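PDB 5A0L: fibronectin-binding protein from Streptococcus pyogenes, which is a surface adhesin of a Gram-positive pathogen whose N-terminal domain carries an internal thioester that mediates covalent binding to the host. Local coordinates for residues G117-N122 / E158-L163; N144-R149 / E166-L171. All coordinates share one frame; numbering follows the deposited sequence.

Contact 1 of 2, residues G117-N122 / E158-L163; sequences GIEDLN and ESQVTL
With CG anti to its carbonyl carbon and the chain bent at chi2 (-73°), Q160 swings its carboxamide off helix 158-172 and into the loop of G117, I118 and E119, where both ends of the amide meet polar partners. Its NE2 donates to G117 O at 2.8 Å, with the acceptor lying in the plane of the glutamine amide. Its OE1 takes two hydrogens: one from the backbone N of E119 at 2.9 Å, nearly straight at 168°, the other from N122 ND2 at 3.0 Å, which arrives in the carbonyl plane on a lone pair. Three bonds thus hold the rotation of this buried amide, two received by OE1 and one given by NE2. Glutamine suits the place because one flat group offers a donor to a carbonyl and an acceptor to a peptide N-H.

E119 is the N-cap residue of helix 120-135, so within the thioester domain a side chain of helix 158-172 binds both the N-cap of another helix and the loop leading into it. The E119 carboxylate stacks on the Q160 amide in nearly parallel planes, although the two chains lie crosswise; E119 CG comes within 3.5 Å of Q160 OE1. N122 reaches the same oxygen with its amide almost coplanar with that of Q160, while its OD1 is hydrogen-bonded to Y32, so the asparagine bridges the glutamine to a tyrosine outside both helices.

Next to the polar cluster, I118 and L163 run antiparallel alongside one another, I118 CG1 lying 3.7 Å from L163 CB. The branched isoleucine, buried, also packs on M164 and A167 of helix 158-172. Glycine fits at G117 because its phi is positive (83°), a value that residues with a side chain tolerate poorly.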
loop_
_atom_site.group_PDB
_atom_site.type_symbol
_atom_site.label_atom_id
_atom_site.label_comp_id
_atom_site.label_asym_id
_atom_site.label_seq_id
_atom_site.Cartn_x
_atom_site.Cartn_y
_atom_site.Cartn_z
ATOM N N GLY A 117 6.248 -12.870 -11.340
ATOM C CA GLY A 117 7.130 -13.824 -10.682
ATOM C C GLY A 117 7.448 -13.550 -9.235
ATOM O O GLY A 117 8.133 -14.334 -8.600
ATOM N N ILE A 118 7.020 -12.397 -8.726
ATOM C CA ILE A 118 7.252 -12.047 -7.323
ATOM C C ILE A 118 6.124 -12.648 -6.484
ATOM O O ILE A 118 4.966 -12.448 -6.778
ATOM C CB ILE A 118 7.349 -10.506 -7.137
ATOM C CG1 ILE A 118 8.455 -9.934 -8.012
ATOM C CG2 ILE A 118 7.597 -10.204 -5.676
ATOM C CD1 ILE A 118 8.607 -8.428 -7.946
ATOM N N GLU A 119 6.506 -13.396 -5.445
ATOM C CA GLU A 119 5.532 -13.994 -4.569
ATOM C C GLU A 119 4.672 -12.899 -3.937
ATOM O O GLU A 119 5.169 -11.802 -3.659
ATOM C CB GLU A 119 6.228 -14.816 -3.483
ATOM C CG GLU A 119 6.983 -16.016 -4.012
ATOM C CD GLU A 119 7.920 -16.669 -3.017
ATOM O OE1 GLU A 119 7.931 -16.306 -1.819
ATOM O OE2 GLU A 119 8.654 -17.577 -3.442
ATOM N N ASP A 120 3.406 -13.196 -3.666
ATOM C CA ASP A 120 2.452 -12.177 -3.229
ATOM C C ASP A 120 2.980 -11.326 -2.049
ATOM O O ASP A 120 2.887 -10.100 -2.098
ATOM C CB ASP A 120 1.133 -12.802 -2.820
ATOM C CG ASP A 120 0.386 -13.423 -3.984
ATOM O OD1 ASP A 120 0.805 -13.292 -5.150
ATOM O OD2 ASP A 120 -0.622 -14.085 -3.702
ATOM N N LEU A 121 3.502 -11.948 -1.000
ATOM C CA LEU A 121 3.910 -11.145 0.163
ATOM C C LEU A 121 5.092 -10.262 -0.173
ATOM O O LEU A 121 5.213 -9.157 0.380
ATOM C CB LEU A 121 4.202 -12.062 1.354
ATOM C CG LEU A 121 2.967 -12.701 1.993
ATOM C CD1 LEU A 121 3.342 -13.857 2.928
ATOM C CD2 LEU A 121 2.104 -11.681 2.731
ATOM N N ASN A 122 5.989 -10.732 -1.033
ATOM C CA ASN A 122 7.089 -9.893 -1.509
ATOM C C ASN A 122 6.606 -8.753 -2.434
ATOM O O ASN A 122 7.197 -7.665 -2.414
ATOM C CB ASN A 122 8.141 -10.735 -2.230
ATOM C CG ASN A 122 8.894 -11.656 -1.302
ATOM O OD1 ASN A 122 9.087 -11.344 -0.129
ATOM N ND2 ASN A 122 9.343 -12.804 -1.837
ATOM N N GLU A 158 17.910 -15.181 -3.730
ATOM C CA GLU A 158 18.567 -14.228 -4.582
ATOM C C GLU A 158 17.656 -13.905 -5.756
ATOM O O GLU A 158 17.505 -12.739 -6.100
ATOM C CB GLU A 158 19.907 -14.779 -5.069
ATOM C CG GLU A 158 20.799 -13.770 -5.782
ATOM C CD GLU A 158 21.441 -12.771 -4.832
ATOM O OE1 GLU A 158 20.717 -11.883 -4.361
ATOM O OE2 GLU A 158 22.668 -12.860 -4.567
ATOM N N SER A 159 17.025 -14.921 -6.348
ATOM C CA SER A 159 16.157 -14.687 -7.493
ATOM C C SER A 159 14.972 -13.783 -7.158
ATOM O O SER A 159 14.689 -12.834 -7.926
ATOM C CB SER A 159 15.679 -15.996 -8.140
ATOM O OG SER A 159 14.759 -16.714 -7.311
ATOM N N GLN A 160 14.286 -14.020 -6.024
ATOM C CA GLN A 160 13.141 -13.173 -5.657
ATOM C C GLN A 160 13.648 -11.730 -5.402
ATOM O O GLN A 160 13.008 -10.772 -5.822
ATOM C CB GLN A 160 12.327 -13.636 -4.389
ATOM C CG GLN A 160 11.315 -14.777 -4.538
ATOM C CD GLN A 160 10.112 -14.262 -5.291
ATOM O OE1 GLN A 160 9.286 -13.486 -4.766
ATOM N NE2 GLN A 160 10.020 -14.653 -6.537
ATOM N N VAL A 161 14.764 -11.591 -4.683
ATOM C CA VAL A 161 15.221 -10.255 -4.300
ATOM C C VAL A 161 15.642 -9.460 -5.544
ATOM O O VAL A 161 15.375 -8.264 -5.615
ATOM C CB VAL A 161 16.313 -10.315 -3.204
ATOM C CG1 VAL A 161 16.797 -8.947 -2.849
ATOM C CG2 VAL A 161 15.727 -10.843 -1.881
ATOM N N THR A 162 16.256 -10.106 -6.533
ATOM C CA THR A 162 16.604 -9.401 -7.751
ATOM C C THR A 162 15.330 -8.858 -8.432
ATOM O O THR A 162 15.287 -7.690 -8.886
ATOM C CB THR A 162 17.404 -10.322 -8.682
ATOM O OG1 THR A 162 18.602 -10.732 -8.005
ATOM C CG2 THR A 162 17.761 -9.615 -9.979
ATOM N N LEU A 163 14.289 -9.681 -8.512
ATOM C CA LEU A 163 13.019 -9.206 -9.098
ATOM C C LEU A 163 12.463 -8.019 -8.304
ATOM O O LEU A 163 11.960 -7.047 -8.867
ATOM C CB LEU A 163 11.954 -10.322 -9.133
ATOM C CG LEU A 163 12.217 -11.504 -10.084
ATOM C CD1 LEU A 163 11.115 -12.520 -9.874
ATOM C CD2 LEU A 163 12.328 -11.056 -11.517
#

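Contact 2 of 2, residues N144-R149 / E166-L171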
loop_
_atom_site.group_PDB
_atom_site.type_symbol
_atom_site.label_atom_id
_atom_site.label_comp_id
_atom_site.label_asym_id
_atom_site.label_seq_id
_atom_site.Cartn_x
_atom_site.Cartn_y
_atom_site.Cartn_z
ATOM N N ASN A 144 19.747 -1.272 -4.643
ATOM C CA ASN A 144 20.531 -2.463 -4.995
ATOM C C ASN A 144 20.972 -3.303 -3.833
ATOM O O ASN A 144 21.369 -4.454 -4.032
ATOM C CB ASN A 144 21.775 -2.093 -5.791
ATOM C CG ASN A 144 21.469 -1.769 -7.212
ATOM O OD1 ASN A 144 20.385 -2.055 -7.713
ATOM N ND2 ASN A 144 22.448 -1.177 -7.893
ATOM N N LYS A 145 20.950 -2.731 -2.625
ATOM C CA LYS A 145 21.287 -3.475 -1.415
ATOM C C LYS A 145 20.071 -3.843 -0.574
ATOM O O LYS A 145 20.215 -4.475 0.452
ATOM C CB LYS A 145 22.295 -2.683 -0.566
ATOM C CG LYS A 145 23.687 -2.590 -1.171
ATOM C CD LYS A 145 24.572 -1.627 -0.420
ATOM C CE LYS A 145 26.028 -1.784 -0.846
ATOM N NZ LYS A 145 26.218 -1.617 -2.325
ATOM N N MET A 146 18.873 -3.464 -0.995
ATOM C CA MET A 146 17.696 -3.748 -0.169
ATOM C C MET A 146 17.469 -5.241 -0.066
ATOM O O MET A 146 17.602 -5.980 -1.047
ATOM C CB MET A 146 16.465 -3.026 -0.694
ATOM C CG MET A 146 16.523 -1.536 -0.395
ATOM S SD MET A 146 15.111 -0.640 -1.070
ATOM C CE MET A 146 13.842 -1.129 0.049
ATOM N N TRP A 147 17.106 -5.654 1.146
ATOM C CA TRP A 147 16.821 -7.065 1.476
ATOM C C TRP A 147 18.052 -7.985 1.358
ATOM O O TRP A 147 17.917 -9.219 1.358
ATOM C CB TRP A 147 15.625 -7.601 0.655
ATOM C CG TRP A 147 14.425 -6.751 0.794
ATOM C CD1 TRP A 147 13.695 -6.560 1.916
ATOM C CD2 TRP A 147 13.819 -5.937 -0.226
ATOM N NE1 TRP A 147 12.673 -5.672 1.663
ATOM C CE2 TRP A 147 12.732 -5.272 0.354
ATOM C CE3 TRP A 147 14.104 -5.713 -1.569
ATOM C CZ2 TRP A 147 11.903 -4.431 -0.375
ATOM C CZ3 TRP A 147 13.286 -4.864 -2.291
ATOM C CH2 TRP A 147 12.207 -4.228 -1.696
ATOM N N GLU A 148 19.247 -7.416 1.281
ATOM C CA GLU A 148 20.436 -8.240 1.246
ATOM C C GLU A 148 20.577 -9.074 2.533
ATOM O O GLU A 148 21.115 -10.183 2.503
ATOM C CB GLU A 148 21.678 -7.394 0.999
ATOM C CG GLU A 148 22.935 -8.200 0.710
ATOM C CD GLU A 148 22.937 -9.017 -0.580
ATOM O OE1 GLU A 148 22.058 -8.869 -1.437
ATOM O OE2 GLU A 148 23.891 -9.803 -0.723
ATOM N N ARG A 149 20.160 -8.523 3.686
ATOM C CA ARG A 149 20.224 -9.300 4.914
ATOM C C ARG A 149 19.403 -10.588 4.774
ATOM O O ARG A 149 19.865 -11.692 5.131
ATOM C CB ARG A 149 19.760 -8.483 6.106
ATOM C CG ARG A 149 19.953 -9.207 7.430
ATOM C CD ARG A 149 19.558 -8.329 8.622
ATOM N NE ARG A 149 20.485 -7.210 8.813
ATOM C CZ ARG A 149 20.318 -6.244 9.715
ATOM N NH1 ARG A 149 19.260 -6.262 10.516
ATOM N NH2 ARG A 149 21.192 -5.254 9.806
ATOM N N GLU A 166 14.364 -4.673 -8.905
ATOM C CA GLU A 166 14.090 -4.093 -10.200
ATOM C C GLU A 166 12.690 -3.514 -10.284
ATOM O O GLU A 166 12.463 -2.453 -10.890
ATOM C CB GLU A 166 14.377 -5.129 -11.317
ATOM C CG GLU A 166 15.858 -5.491 -11.424
ATOM C CD GLU A 166 16.769 -4.258 -11.526
ATOM O OE1 GLU A 166 16.591 -3.488 -12.492
ATOM O OE2 GLU A 166 17.662 -4.041 -10.634
ATOM N N ALA A 167 11.723 -4.201 -9.684
ATOM C CA ALA A 167 10.351 -3.717 -9.665
ATOM C C ALA A 167 10.264 -2.383 -8.917
ATOM O O ALA A 167 9.586 -1.458 -9.362
ATOM C CB ALA A 167 9.407 -4.737 -9.074
ATOM N N LEU A 168 10.912 -2.328 -7.758
ATOM C CA LEU A 168 10.852 -1.104 -6.954
ATOM C C LEU A 168 11.406 0.109 -7.739
ATOM O O LEU A 168 10.805 1.192 -7.734
ATOM C CB LEU A 168 11.582 -1.323 -5.638
ATOM C CG LEU A 168 11.542 -0.135 -4.681
ATOM C CD1 LEU A 168 10.133 0.330 -4.395
ATOM C CD2 LEU A 168 12.261 -0.518 -3.387
ATOM N N LYS A 169 12.515 -0.086 -8.435
ATOM C CA LYS A 169 13.090 0.987 -9.229
ATOM C C LYS A 169 12.093 1.496 -10.279
ATOM O O LYS A 169 11.956 2.702 -10.487
ATOM C CB LYS A 169 14.349 0.514 -9.937
ATOM C CG LYS A 169 15.513 0.241 -9.028
ATOM C CD LYS A 169 16.699 -0.268 -9.851
ATOM C CE LYS A 169 17.812 -0.711 -8.956
ATOM N NZ LYS A 169 18.889 -1.368 -9.748
ATOM N N LYS A 170 11.385 0.574 -10.935
ATOM C CA LYS A 170 10.420 0.976 -11.950
ATOM C C LYS A 170 9.262 1.754 -11.336
ATOM O O LYS A 170 8.745 2.714 -11.914
ATOM C CB LYS A 170 9.922 -0.235 -12.747
ATOM C CG LYS A 170 11.019 -0.913 -13.583
ATOM C CD LYS A 170 10.546 -2.185 -14.288
ATOM C CE LYS A 170 11.694 -3.022 -14.863
ATOM N NZ LYS A 170 11.082 -4.301 -15.326
ATOM N N LEU A 171 8.813 1.321 -10.160
ATOM C CA LEU A 171 7.680 1.937 -9.499
ATOM C C LEU A 171 7.945 3.370 -9.069
ATOM O O LEU A 171 6.998 4.156 -9.038
ATOM C CB LEU A 171 7.190 1.115 -8.311
ATOM C CG LEU A 171 6.521 -0.223 -8.610
ATOM C CD1 LEU A 171 6.298 -0.995 -7.313
ATOM C CD2 LEU A 171 5.194 -0.033 -9.333
#
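The indole of W147 has M146 CB over one face, 3.7 Å above the plane and displaced from the ring centre, while L168 CD2 of helix 158-172 approaches the six-membered ring obliquely, 4.1 Å from W147 CH2. M146 and W147 are the two central residues of a type II beta turn from K145 to E148, and W147 is also the N-cap residue of helix 148-152; the contact thus packs the turn before one helix against the side of another. With both its residues pointing their side chains toward that helix, the turn grips the same leucine methyl twice, since M146 SD lies 3.7 Å from L168 CD2, the two chains being roughly perpendicular. A bend at chi3 (74°) brings M146 CE to the same methyl, a shape that the flexible thioether adopts easily. W147 also touches L125 of helix 120-135, and L168 meets A130 of that helix, so the side chains of the turn and of helix 158-172 also pack against helix 120-135.

On the exposed side, N144 and K169 make a polar contact. K169 runs out extended beyond CG, long enough to bring its ammonium to both N144 and E166. E166, one turn earlier on the helix, forms a salt bridge with it, K169 NZ to E166 OE2 being 3.1 Å. Asparagine supplies a neutral acceptor: K169 NZ donates to N144 OD1 at 2.6 Å, in the carbonyl plane and on a lone pair.

How the contacts relate
Helix 158-172 is common to both contacts: contact 1 uses its first turns and contact 2 a later part, and their centres lie about 10 Å apart on the same side of the chain's centre. Along the sequence the order is 117-122, 144-149, 158-163, 166-171, so the segments alternate and the two contacts cross. Each joins the shared helix to the entry of an earlier one, helix 120-135 in contact 1 and helix 148-152 in contact 2. They also touch directly, V161 CG1 packing 3.9 Å from W147 CB and I118 CD1 3.9 Å from A167 CB. Both belong to the helical part of the thioester domain, which lies beside the antiparallel barrel.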